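Local structure of laccase (Uncultured bacterium, 4F7K) at residues Q9-Q14 / G30-P35; W140-N145 / G165-A170; R195-E200 / F247-R252. The protein probably oxidises phenolic and related substrates with molecular oxygen, as a secreted laccase of the multicopper oxidase family. All coordinates share one frame; numbering follows the deposited sequence.

Contact 1: Q9-Q14 / G30-P35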
ATOM      1  N   GLN A   9       2.113  12.540  15.451  1.00 26.63           N
ATOM      2  CA  GLN A   9       1.489  13.495  16.392  1.00 27.57           C
ATOM      3  C   GLN A   9      -0.013  13.697  16.172  1.00 26.15           C
ATOM      4  O   GLN A   9      -0.533  13.341  15.126  1.00 24.82           O
ATOM      5  CB  GLN A   9       2.183  14.872  16.315  1.00 28.01           C
ATOM      6  CG  GLN A   9       2.238  15.378  14.846  1.00 31.78           C
ATOM      7  CD  GLN A   9       3.088  16.577  14.662  1.00 34.00           C
ATOM      8  OE1 GLN A   9       3.704  17.095  15.620  1.00 39.79           O
ATOM      9  NE2 GLN A   9       3.129  17.055  13.447  1.00 29.44           N
ATOM     10  N   PRO A  10      -0.712  14.329  17.156  1.00 26.83           N
ATOM     11  CA  PRO A  10      -2.106  14.696  16.865  1.00 26.60           C
ATOM     12  C   PRO A  10      -2.160  15.720  15.733  1.00 26.23           C
ATOM     13  O   PRO A  10      -1.342  16.623  15.670  1.00 27.70           O
ATOM     14  CB  PRO A  10      -2.609  15.334  18.164  1.00 27.54           C
ATOM     15  CG  PRO A  10      -1.637  14.761  19.265  1.00 29.19           C
ATOM     16  CD  PRO A  10      -0.297  14.650  18.531  1.00 27.03           C
ATOM     17  N   VAL A  11      -3.146  15.608  14.867  1.00 24.97           N
ATOM     18  CA  VAL A  11      -3.260  16.494  13.732  1.00 25.00           C
ATOM     19  C   VAL A  11      -4.742  16.598  13.436  1.00 26.56           C
ATOM     20  O   VAL A  11      -5.554  15.929  14.089  1.00 25.95           O
ATOM     21  CB  VAL A  11      -2.590  15.827  12.504  1.00 24.39           C
ATOM     22  CG1 VAL A  11      -1.086  15.499  12.822  1.00 21.78           C
ATOM     23  CG2 VAL A  11      -3.418  14.542  12.093  1.00 20.11           C
ATOM     24  N   ASN A  12      -5.080  17.411  12.439  1.00 28.76           N
ATOM     25  CA  ASN A  12      -6.450  17.482  11.918  1.00 31.68           C
ATOM     26  C   ASN A  12      -6.426  17.210  10.423  1.00 31.94           C
ATOM     27  O   ASN A  12      -5.446  17.534   9.711  1.00 32.05           O
ATOM     28  CB  ASN A  12      -7.068  18.847  12.148  1.00 33.03           C
ATOM     29  CG  ASN A  12      -7.179  19.205  13.611  1.00 37.03           C
ATOM     30  OD1 ASN A  12      -8.203  18.924  14.287  1.00 41.16           O
ATOM     31  ND2 ASN A  12      -6.160  19.869  14.108  1.00 34.55           N
ATOM     32  N   ALA A  13      -7.504  16.625   9.922  1.00 32.25           N
ATOM     33  CA  ALA A  13      -7.575  16.395   8.488  1.00 32.41           C
ATOM     34  C   ALA A  13      -8.931  16.774   7.988  1.00 32.92           C
ATOM     35  O   ALA A  13      -9.928  16.477   8.640  1.00 32.33           O
ATOM     36  CB  ALA A  13      -7.314  14.931   8.187  1.00 30.72           C
ATOM     37  N   GLN A  14      -8.976  17.387   6.812  1.00 33.77           N
ATOM     38  CA  GLN A  14     -10.253  17.665   6.189  1.00 35.87           C
ATOM     39  C   GLN A  14     -10.689  16.461   5.363  1.00 36.20           C
ATOM     40  O   GLN A  14     -10.315  16.330   4.199  1.00 37.20           O
ATOM     41  CB  GLN A  14     -10.220  18.952   5.346  1.00 36.52           C
ATOM     42  CG  GLN A  14     -11.618  19.460   4.891  1.00 37.01           C
ATOM     43  CD  GLN A  14     -12.555  19.863   6.055  1.00 36.64           C
ATOM     44  OE1 GLN A  14     -12.135  20.492   6.990  1.00 35.42           O
ATOM     45  NE2 GLN A  14     -13.824  19.490   5.969  1.00 36.48           N
ATOM     46  N   GLY A  30       2.053  17.248  10.955  1.00 29.84           N
ATOM     47  CA  GLY A  30       0.990  18.280  10.908  1.00 29.37           C
ATOM     48  C   GLY A  30      -0.180  17.880  10.011  1.00 29.17           C
ATOM     49  O   GLY A  30      -1.085  18.676   9.808  1.00 27.86           O
ATOM     50  N   GLY A  31      -0.173  16.644   9.481  1.00 28.25           N
ATOM     51  CA  GLY A  31      -1.266  16.197   8.565  1.00 26.95           C
ATOM     52  C   GLY A  31      -1.440  14.692   8.471  1.00 26.92           C
ATOM     53  O   GLY A  31      -0.626  13.938   9.003  1.00 27.32           O
ATOM     54  N   THR A  32      -2.529  14.264   7.833  1.00 26.51           N
ATOM     55  CA  THR A  32      -2.710  12.893   7.378  1.00 26.42           C
ATOM     56  C   THR A  32      -3.434  12.902   6.014  1.00 26.15           C
ATOM     57  O   THR A  32      -4.392  13.620   5.836  1.00 26.97           O
ATOM     58  CB  THR A  32      -3.435  11.968   8.379  1.00 26.69           C
ATOM     59  OG1 THR A  32      -3.544  10.659   7.791  1.00 29.89           O
ATOM     60  CG2 THR A  32      -4.817  12.449   8.710  1.00 25.99           C
ATOM     61  N   PRO A  33      -2.924  12.174   5.021  1.00 25.46           N
ATOM     62  CA  PRO A  33      -1.714  11.369   4.985  1.00 26.07           C
ATOM     63  C   PRO A  33      -0.467  12.116   5.422  1.00 26.42           C
ATOM     64  O   PRO A  33      -0.399  13.317   5.294  1.00 25.48           O
ATOM     65  CB  PRO A  33      -1.587  10.978   3.491  1.00 25.53           C
ATOM     66  CG  PRO A  33      -3.023  10.962   3.018  1.00 28.71           C
ATOM     67  CD  PRO A  33      -3.660  12.135   3.749  1.00 26.53           C
ATOM     68  N   GLY A  34       0.541  11.389   5.909  1.00 27.27           N
ATOM     69  CA  GLY A  34       1.837  12.034   6.138  1.00 26.15           C
ATOM     70  C   GLY A  34       2.489  12.453   4.820  1.00 27.90           C
ATOM     71  O   GLY A  34       1.978  12.120   3.704  1.00 26.24           O
ATOM     72  N   PRO A  35       3.639  13.148   4.926  1.00 28.23           N
ATOM     73  CA  PRO A  35       4.433  13.603   3.791  1.00 29.47           C
ATOM     74  C   PRO A  35       4.817  12.472   2.839  1.00 29.61           C
ATOM     75  O   PRO A  35       4.996  11.345   3.294  1.00 29.83           O
ATOM     76  CB  PRO A  35       5.723  14.129   4.455  1.00 30.42           C
ATOM     77  CG  PRO A  35       5.817  13.320   5.747  1.00 29.78           C
ATOM     78  CD  PRO A  35       4.390  13.229   6.199  1.00 28.53           C
TER
HETATM   79  O   HOH W   1      -4.203  16.788   7.419  1.00 16.16           O
HETATM   80  O   HOH W   2      -2.855  19.415  11.556  1.00 21.23           O
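Val11 and Ala13 of strand 4-13 turn their side chains onto Gly30, Gly31 and Thr32 in the loop that follows strand 23-28. The tight part is van der Waals packing by methyl groups. Val11 CG1 rests on the peptide between the two glycines, 3.6 Å from Gly31 N. This methyl lies anti to the carbonyl carbon of Val11, beside its backbone N (chi1 -58°). Further along, the Ala13 CB methyl meets the Thr32 CG2 methyl tip to tip at 3.6 Å. Thr32 OG1 lies anti to the backbone N (chi1 180°) and is hydrogen-bonded to Gly114 O, which leaves CG2 for the strand. Met25 of strand 23-28 also touches both Val11 and Thr32.

The other side is wet. Strand 4-13 pairs with strand 23-28 through the backbones of Gln9, Val11 and Ala13, while the backbone of Asn12 reaches the loop through two waters. One water donates to Asn12 O at 2.7 Å and accepts from Thr32 N at 3.1 Å. The second accepts from Asn12 N at 3.1 Å and donates to Gly30 O at 2.6 Å. The Asn12 side chain itself points away from the loop.

This is the first cupredoxin-like domain of a multicopper oxidase, a Greek-key beta-sandwich, and the loop leads from strand 23-28 in one sheet to strand 37-40 in the other. Gly30 has a positive phi (88°), an easy conformation for a residue without a side chain. The chemistry implies a join made of methyl packing, with water standing in for direct backbone pairing.

Contact 2: W140-N145 / G165-A170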
ATOM      1  N   TRP A 140     -14.067   5.642   5.951  1.00 34.40           N
ATOM      2  CA  TRP A 140     -14.111   6.214   7.293  1.00 34.32           C
ATOM      3  C   TRP A 140     -15.531   6.149   7.848  1.00 34.24           C
ATOM      4  O   TRP A 140     -16.497   6.269   7.114  1.00 34.27           O
ATOM      5  CB  TRP A 140     -13.696   7.699   7.338  1.00 35.02           C
ATOM      6  CG  TRP A 140     -12.282   8.078   7.048  1.00 32.57           C
ATOM      7  CD1 TRP A 140     -11.266   8.298   7.938  1.00 33.75           C
ATOM      8  CD2 TRP A 140     -11.762   8.384   5.760  1.00 32.36           C
ATOM      9  NE1 TRP A 140     -10.109   8.675   7.255  1.00 34.86           N
ATOM     10  CE2 TRP A 140     -10.407   8.731   5.916  1.00 31.79           C
ATOM     11  CE3 TRP A 140     -12.322   8.387   4.481  1.00 32.69           C
ATOM     12  CZ2 TRP A 140      -9.617   9.086   4.854  1.00 34.80           C
ATOM     13  CZ3 TRP A 140     -11.553   8.736   3.436  1.00 35.00           C
ATOM     14  CH2 TRP A 140     -10.200   9.066   3.606  1.00 37.77           C
ATOM     15  N   ARG A 141     -15.625   5.975   9.150  1.00 33.70           N
ATOM     16  CA  ARG A 141     -16.899   6.110   9.842  1.00 36.18           C
ATOM     17  C   ARG A 141     -16.719   7.354  10.672  1.00 35.67           C
ATOM     18  O   ARG A 141     -15.943   7.375  11.628  1.00 34.43           O
ATOM     19  CB  ARG A 141     -17.175   4.870  10.684  1.00 37.10           C
ATOM     20  N   ILE A 142     -17.370   8.422  10.238  1.00 37.11           N
ATOM     21  CA  ILE A 142     -17.206   9.760  10.860  1.00 38.07           C
ATOM     22  C   ILE A 142     -18.543  10.247  11.411  1.00 38.98           C
ATOM     23  O   ILE A 142     -19.539  10.187  10.702  1.00 40.53           O
ATOM     24  CB  ILE A 142     -16.711  10.832   9.838  1.00 38.03           C
ATOM     25  CG1 ILE A 142     -15.584  10.311   8.986  1.00 37.59           C
ATOM     26  CG2 ILE A 142     -16.209  12.073  10.537  1.00 38.44           C
ATOM     27  CD1 ILE A 142     -14.991  11.375   8.003  1.00 36.41           C
ATOM     28  N   THR A 143     -18.569  10.726  12.659  1.00 38.87           N
ATOM     29  CA  THR A 143     -19.819  11.226  13.266  1.00 40.04           C
ATOM     30  C   THR A 143     -20.217  12.558  12.643  1.00 41.62           C
ATOM     31  O   THR A 143     -19.490  13.124  11.797  1.00 41.27           O
ATOM     32  CB  THR A 143     -19.708  11.444  14.787  1.00 39.91           C
ATOM     33  OG1 THR A 143     -18.759  12.496  15.056  1.00 39.84           O
ATOM     34  CG2 THR A 143     -19.299  10.155  15.517  1.00 38.20           C
ATOM     35  N   GLU A 144     -21.369  13.051  13.085  1.00 44.27           N
ATOM     36  CA  GLU A 144     -21.928  14.326  12.656  1.00 46.26           C
ATOM     37  C   GLU A 144     -20.998  15.518  12.887  1.00 45.37           C
ATOM     38  O   GLU A 144     -20.944  16.424  12.054  1.00 46.48           O
ATOM     39  CB  GLU A 144     -23.340  14.579  13.239  1.00 48.78           C
ATOM     40  CG  GLU A 144     -23.682  13.911  14.593  1.00 53.08           C
ATOM     41  CD  GLU A 144     -23.422  12.384  14.614  1.00 54.92           C
ATOM     42  OE1 GLU A 144     -23.503  11.758  13.535  0.50 55.00           O
ATOM     43  OE2 GLU A 144     -23.126  11.809  15.694  0.50 53.43           O
ATOM     44  N   ASN A 145     -20.250  15.525  13.982  1.00 43.31           N
ATOM     45  CA  ASN A 145     -19.338  16.628  14.158  1.00 42.28           C
ATOM     46  C   ASN A 145     -17.893  16.308  13.780  1.00 40.06           C
ATOM     47  O   ASN A 145     -16.963  16.914  14.303  1.00 40.27           O
ATOM     48  CB  ASN A 145     -19.474  17.220  15.563  1.00 43.51           C
ATOM     49  CG  ASN A 145     -19.127  16.236  16.636  1.00 41.88           C
ATOM     50  OD1 ASN A 145     -18.880  15.065  16.341  1.00 42.37           O
ATOM     51  ND2 ASN A 145     -19.130  16.686  17.897  1.00 38.94           N
ATOM     52  N   GLY A 165     -20.083  -0.063   5.011  1.00 50.98           N
ATOM     53  CA  GLY A 165     -19.119   0.936   4.593  1.00 49.99           C
ATOM     54  C   GLY A 165     -19.770   2.121   3.936  1.00 50.58           C
ATOM     55  O   GLY A 165     -20.452   1.981   2.898  1.00 50.37           O
ATOM     56  N   ASN A 166     -19.533   3.292   4.528  0.60 49.99           N
ATOM     57  CA  ASN A 166     -20.252   4.471   4.106  0.60 50.99           C
ATOM     58  C   ASN A 166     -19.481   5.637   3.454  1.00 49.20           C
ATOM     59  O   ASN A 166     -19.919   6.144   2.424  1.00 50.46           O
ATOM     60  CB  ASN A 166     -21.194   4.981   5.208  1.00 52.28           C
ATOM     61  CG  ASN A 166     -22.387   5.666   4.625  1.00 56.14           C
ATOM     62  OD1 ASN A 166     -22.453   5.835   3.407  1.00 60.28           O
ATOM     63  ND2 ASN A 166     -23.357   6.044   5.459  1.00 61.45           N
ATOM     64  N   PHE A 167     -18.406   6.106   4.078  1.00 46.65           N
ATOM     65  CA  PHE A 167     -17.681   7.233   3.516  1.00 44.01           C
ATOM     66  C   PHE A 167     -16.297   6.770   3.083  1.00 40.41           C
ATOM     67  O   PHE A 167     -15.484   6.402   3.903  1.00 39.98           O
ATOM     68  CB  PHE A 167     -17.611   8.413   4.504  1.00 44.94           C
ATOM     69  CG  PHE A 167     -17.212   9.703   3.853  1.00 46.63           C
ATOM     70  CD1 PHE A 167     -18.106  10.380   3.020  1.00 50.57           C
ATOM     71  CD2 PHE A 167     -15.921  10.216   4.016  1.00 46.78           C
ATOM     72  CE1 PHE A 167     -17.725  11.560   2.380  1.00 52.02           C
ATOM     73  CE2 PHE A 167     -15.522  11.388   3.385  1.00 47.30           C
ATOM     74  CZ  PHE A 167     -16.411  12.061   2.559  1.00 50.81           C
ATOM     75  N   ALA A 168     -16.073   6.724   1.778  1.00 37.74           N
ATOM     76  CA  ALA A 168     -14.811   6.260   1.207  1.00 33.77           C
ATOM     77  C   ALA A 168     -14.335   7.393   0.322  1.00 31.88           C
ATOM     78  O   ALA A 168     -15.152   8.042  -0.286  1.00 30.81           O
ATOM     79  CB  ALA A 168     -15.043   4.994   0.416  1.00 32.73           C
ATOM     80  N   ARG A 169     -13.036   7.684   0.327  1.00 30.23           N
ATOM     81  CA  ARG A 169     -12.481   8.724  -0.514  1.00 31.54           C
ATOM     82  C   ARG A 169     -11.156   8.325  -1.079  1.00 30.34           C
ATOM     83  O   ARG A 169     -10.385   7.638  -0.410  1.00 30.62           O
ATOM     84  CB  ARG A 169     -12.227  10.014   0.266  1.00 31.81           C
ATOM     85  CG  ARG A 169     -13.326  11.019   0.176  1.00 37.16           C
ATOM     86  CD  ARG A 169     -12.922  12.249   0.940  1.00 38.89           C
ATOM     87  NE  ARG A 169     -12.261  13.161   0.051  1.00 40.96           N
ATOM     88  CZ  ARG A 169     -11.583  14.237   0.418  1.00 44.39           C
ATOM     89  NH1 ARG A 169     -11.462  14.581   1.717  1.00 41.61           N
ATOM     90  NH2 ARG A 169     -11.016  14.969  -0.539  1.00 44.46           N
ATOM     91  N   ALA A 170     -10.911   8.801  -2.294  1.00 29.85           N
ATOM     92  CA  ALA A 170      -9.624   8.768  -2.947  1.00 30.39           C
ATOM     93  C   ALA A 170      -8.965  10.137  -2.753  1.00 31.10           C
ATOM     94  O   ALA A 170      -9.414  11.113  -3.289  1.00 32.18           O
ATOM     95  CB  ALA A 170      -9.818   8.486  -4.455  1.00 30.69           C
TER
HETATM   96  O   HOH W   3     -17.090   3.538   5.172  1.00 42.32           O
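Trp140 and Phe167 form an antiparallel, hydrogen-bonded beta pair where strand 131-140 ends and strand 167-173 begins, at the margin of a six-stranded sheet. Trp140 N donates to Phe167 O at 2.6 Å. The N-H is somewhat bent toward its acceptor (144°). On the other side of the pair a water only weakly links Trp140 O with the backbone N atoms of Asn166 and Phe167.

Both side chains leave the sheet on the same face. The indole has CG anti to the carbonyl carbon (chi1 -68°), which carries its six-membered ring across to strand 167-173. There the ring edge does the touching: CZ3 of Trp140 comes to 3.5 Å from Arg169 CB, close to the indole plane. CE3 of Trp140 approaches CD2 of Phe167 obliquely at 4.1 Å. This sheet belongs to the second cupredoxin-like domain of the multicopper oxidase fold, and strand 167-173 is one of its two outermost strands. Ile142 adds its CD1 methyl, 4.3 Å from Phe167 CD2. Ile15, from a loop of the first domain, packs on Trp140, Ile142 and Phe167, and Lys113 makes a cation-pi contact with the indole. With an alanine here in place of Trp140, a gap is likely to open beside Arg169 CB and the Phe167 ring, and Lys113 would probably be left without its aromatic partner. The Arg169 chain starts toward Trp140, then bends at chi3 (91°) and leads its guanidinium away, to weak bonds from NH1 to Gln14 O and Ile15 O.

Contact 3: R195-E200 / F247-R252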
ATOM      1  N   ARG A 195     -11.176  -2.877   4.100  1.00 30.20           N
ATOM      2  CA  ARG A 195     -12.051  -2.758   2.922  0.50 30.78           C
ATOM      3  C   ARG A 195     -11.314  -3.114   1.642  1.00 31.34           C
ATOM      4  O   ARG A 195     -10.182  -2.652   1.453  1.00 32.24           O
ATOM      5  CB  ARG A 195     -12.568  -1.316   2.789  0.50 29.83           C
ATOM      6  CG  ARG A 195     -13.519  -0.878   3.933  0.50 30.02           C
ATOM      7  CD  ARG A 195     -14.753  -1.778   3.979  0.50 28.09           C
ATOM      8  NE  ARG A 195     -15.726  -1.352   4.992  0.50 29.18           N
ATOM      9  CZ  ARG A 195     -16.672  -2.154   5.463  0.50 28.83           C
ATOM     10  NH1 ARG A 195     -16.746  -3.379   4.992  0.50 27.51           N
ATOM     11  NH2 ARG A 195     -17.525  -1.746   6.395  0.50 27.02           N
ATOM     12  N   ILE A 196     -11.950  -3.888   0.775  1.00 31.67           N
ATOM     13  CA  ILE A 196     -11.417  -4.165  -0.542  1.00 32.12           C
ATOM     14  C   ILE A 196     -12.148  -3.230  -1.499  1.00 31.45           C
ATOM     15  O   ILE A 196     -13.379  -3.179  -1.492  1.00 32.00           O
ATOM     16  CB  ILE A 196     -11.689  -5.624  -0.979  1.00 33.02           C
ATOM     17  CG1 ILE A 196     -11.002  -6.622  -0.049  1.00 33.01           C
ATOM     18  CG2 ILE A 196     -11.217  -5.850  -2.400  1.00 34.02           C
ATOM     19  CD1 ILE A 196     -11.840  -7.903   0.120  1.00 31.90           C
ATOM     20  N   PHE A 197     -11.390  -2.547  -2.343  1.00 30.89           N
ATOM     21  CA  PHE A 197     -11.931  -1.583  -3.276  1.00 31.64           C
ATOM     22  C   PHE A 197     -11.730  -2.043  -4.728  1.00 34.19           C
ATOM     23  O   PHE A 197     -10.585  -2.083  -5.220  1.00 33.73           O
ATOM     24  CB  PHE A 197     -11.214  -0.236  -3.081  1.00 30.67           C
ATOM     25  CG  PHE A 197     -11.606   0.495  -1.812  1.00 31.27           C
ATOM     26  CD1 PHE A 197     -12.905   0.962  -1.644  1.00 31.63           C
ATOM     27  CD2 PHE A 197     -10.668   0.741  -0.816  1.00 31.81           C
ATOM     28  CE1 PHE A 197     -13.284   1.625  -0.475  1.00 34.72           C
ATOM     29  CE2 PHE A 197     -11.017   1.429   0.367  1.00 34.27           C
ATOM     30  CZ  PHE A 197     -12.337   1.877   0.533  1.00 35.36           C
ATOM     31  N   PRO A 198     -12.837  -2.385  -5.424  1.00 35.93           N
ATOM     32  CA  PRO A 198     -12.739  -2.351  -6.881  1.00 37.37           C
ATOM     33  C   PRO A 198     -12.624  -0.901  -7.271  1.00 37.62           C
ATOM     34  O   PRO A 198     -13.297  -0.046  -6.672  1.00 38.55           O
ATOM     35  CB  PRO A 198     -14.088  -2.888  -7.374  1.00 38.47           C
ATOM     36  CG  PRO A 198     -14.972  -3.061  -6.164  1.00 38.61           C
ATOM     37  CD  PRO A 198     -14.219  -2.559  -4.939  1.00 36.33           C
ATOM     38  N   VAL A 199     -11.753  -0.594  -8.224  1.00 38.00           N
ATOM     39  CA  VAL A 199     -11.590   0.786  -8.640  1.00 37.09           C
ATOM     40  C   VAL A 199     -11.707   0.907 -10.150  1.00 39.00           C
ATOM     41  O   VAL A 199     -10.853   0.400 -10.881  1.00 38.50           O
ATOM     42  CB  VAL A 199     -10.244   1.388  -8.215  1.00 36.05           C
ATOM     43  CG1 VAL A 199     -10.218   2.877  -8.564  1.00 34.21           C
ATOM     44  CG2 VAL A 199      -9.998   1.174  -6.697  1.00 33.37           C
ATOM     45  N   GLU A 200     -12.746   1.605 -10.594  1.00 39.23           N
ATOM     46  CA  GLU A 200     -12.912   1.934 -12.016  1.00 42.54           C
ATOM     47  C   GLU A 200     -12.390   3.338 -12.309  1.00 42.56           C
ATOM     48  O   GLU A 200     -12.751   4.312 -11.624  1.00 41.18           O
ATOM     49  CB  GLU A 200     -14.369   1.831 -12.427  1.00 43.17           C
ATOM     50  CG  GLU A 200     -14.874   0.418 -12.534  1.00 48.56           C
ATOM     51  CD  GLU A 200     -14.073  -0.454 -13.524  0.80 54.78           C
ATOM     52  OE1 GLU A 200     -13.586   0.069 -14.558  0.80 57.88           O
ATOM     53  OE2 GLU A 200     -13.938  -1.677 -13.265  0.80 56.47           O
ATOM     54  N   PHE A 247     -12.442   8.401 -10.099  1.00 35.17           N
ATOM     55  CA  PHE A 247     -12.142   7.133  -9.454  1.00 34.49           C
ATOM     56  C   PHE A 247     -13.435   6.562  -8.862  1.00 34.90           C
ATOM     57  O   PHE A 247     -13.996   7.097  -7.876  1.00 34.21           O
ATOM     58  CB  PHE A 247     -11.079   7.337  -8.357  1.00 33.20           C
ATOM     59  CG  PHE A 247      -9.747   7.800  -8.895  1.00 33.48           C
ATOM     60  CD1 PHE A 247      -8.819   6.882  -9.359  1.00 33.02           C
ATOM     61  CD2 PHE A 247      -9.451   9.163  -8.988  1.00 35.42           C
ATOM     62  CE1 PHE A 247      -7.586   7.309  -9.875  1.00 34.04           C
ATOM     63  CE2 PHE A 247      -8.224   9.597  -9.520  1.00 35.42           C
ATOM     64  CZ  PHE A 247      -7.298   8.660  -9.974  1.00 33.72           C
ATOM     65  N   VAL A 248     -13.914   5.482  -9.460  1.00 35.57           N
ATOM     66  CA  VAL A 248     -15.227   4.980  -9.148  1.00 35.96           C
ATOM     67  C   VAL A 248     -15.216   3.626  -8.449  1.00 35.73           C
ATOM     68  O   VAL A 248     -14.481   2.736  -8.808  1.00 35.17           O
ATOM     69  CB  VAL A 248     -16.160   4.991 -10.406  1.00 37.74           C
ATOM     70  CG1 VAL A 248     -17.529   4.377 -10.097  1.00 38.66           C
ATOM     71  CG2 VAL A 248     -16.364   6.420 -10.886  1.00 37.55           C
ATOM     72  N   PHE A 249     -16.073   3.509  -7.435  1.00 35.86           N
ATOM     73  CA  PHE A 249     -16.323   2.261  -6.757  1.00 36.59           C
ATOM     74  C   PHE A 249     -17.697   1.751  -7.239  1.00 37.97           C
ATOM     75  O   PHE A 249     -18.747   2.233  -6.792  1.00 38.30           O
ATOM     76  CB  PHE A 249     -16.263   2.513  -5.247  1.00 36.18           C
ATOM     77  CG  PHE A 249     -16.527   1.304  -4.386  1.00 37.69           C
ATOM     78  CD1 PHE A 249     -16.468   1.420  -3.012  1.00 42.41           C
ATOM     79  CD2 PHE A 249     -16.871   0.088  -4.918  1.00 43.13           C
ATOM     80  CE1 PHE A 249     -16.743   0.330  -2.177  1.00 42.25           C
ATOM     81  CE2 PHE A 249     -17.145  -1.011  -4.081  1.00 44.78           C
ATOM     82  CZ  PHE A 249     -17.065  -0.869  -2.710  1.00 41.81           C
ATOM     83  N   PRO A 250     -17.690   0.789  -8.170  1.00 38.80           N
ATOM     84  CA  PRO A 250     -18.914   0.300  -8.761  1.00 40.71           C
ATOM     85  C   PRO A 250     -19.644  -0.577  -7.752  1.00 40.14           C
ATOM     86  O   PRO A 250     -19.013  -1.364  -7.045  1.00 39.82           O
ATOM     87  CB  PRO A 250     -18.411  -0.528  -9.956  1.00 42.20           C
ATOM     88  CG  PRO A 250     -17.079  -1.039  -9.511  1.00 40.77           C
ATOM     89  CD  PRO A 250     -16.534  -0.058  -8.513  1.00 39.31           C
ATOM     90  N   THR A 251     -20.949  -0.387  -7.627  1.00 40.44           N
ATOM     91  CA  THR A 251     -21.730  -1.171  -6.689  1.00 39.84           C
ATOM     92  C   THR A 251     -23.078  -1.552  -7.290  1.00 41.51           C
ATOM     93  O   THR A 251     -23.547  -0.936  -8.259  1.00 42.22           O
ATOM     94  CB  THR A 251     -22.039  -0.400  -5.370  1.00 39.58           C
ATOM     95  OG1 THR A 251     -23.213   0.422  -5.566  1.00 40.60           O
ATOM     96  CG2 THR A 251     -20.798   0.433  -4.850  1.00 36.07           C
ATOM     97  N   ARG A 252     -23.709  -2.531  -6.642  1.00 40.72           N
ATOM     98  CA  ARG A 252     -25.021  -3.048  -7.000  0.50 42.76           C
ATOM     99  C   ARG A 252     -26.068  -1.938  -7.088  1.00 43.34           C
ATOM    100  O   ARG A 252     -27.019  -2.008  -7.866  1.00 45.43           O
ATOM    101  CB  ARG A 252     -25.445  -4.063  -5.923  0.50 43.25           C
ATOM    102  CG  ARG A 252     -26.525  -5.008  -6.340  0.50 44.86           C
ATOM    103  CD  ARG A 252     -26.870  -5.969  -5.210  0.50 44.68           C
ATOM    104  NE  ARG A 252     -25.802  -6.932  -4.978  0.50 43.72           N
ATOM    105  CZ  ARG A 252     -25.575  -7.991  -5.747  0.50 44.23           C
ATOM    106  NH1 ARG A 252     -26.342  -8.209  -6.805  0.50 44.14           N
ATOM    107  NH2 ARG A 252     -24.586  -8.829  -5.455  0.50 42.57           N
TER
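Phe249 holds CG anti to its backbone N (chi1 179°), which brings its ring beside that of Phe197, whose CG lies anti to its carbonyl carbon. The strands, 197-202 and 245-249, are antiparallel partners in a four-stranded sheet of the second cupredoxin-like domain. The rings form an offset edge-to-face pair. Phe197 brings its edge to the face of Phe249, with centroids 5.7 Å apart and planes at 89°. Pro198 packs obliquely on the same Phe249 ring, its CD 3.4 Å from CE2 of Phe249.

Beyond the prolines the backbones pair. Glu200 and Val248 form a hydrogen-bonded pair, each N donating to the other's O. Glu200 N to Val248 O is nearly straight (169°) at 2.7 Å. Val248 O also receives a CA-H...O contact from Val199 CA at 3.5 Å.

Val199 and Phe247 turn inward, where Ile137 and Ile135 of strand 131-140 meet them respectively. Glu200 sends its carboxylate away from Val248, and OE2 bonds to Gly224 N. Its aliphatic part stays behind, with Glu200 CG lying 4.0 Å from Pro250 CG.

Contact 1 belongs to the first domain, contacts 2 and 3 to the second. All three are partly buried, but contact 3 has the most buried residues among those that touch, four of eight. It is aromatic and proline packing beside two direct backbone bonds. Contact 2 has one such bond and an indole edge, and contact 1 relies on methyls and bridging water. Contacts 2 and 3 lie in facing sheets of one sandwich: Ala168 CB packs on Phe197 CE1 at 3.9 Å, and Ala170 meets Phe247. Contacts 1 and 2 touch across the domain boundary, through Arg169 and the chain end of segment 9-14. Contacts 1 and 3 stay about 13 Å apart at their nearest atoms.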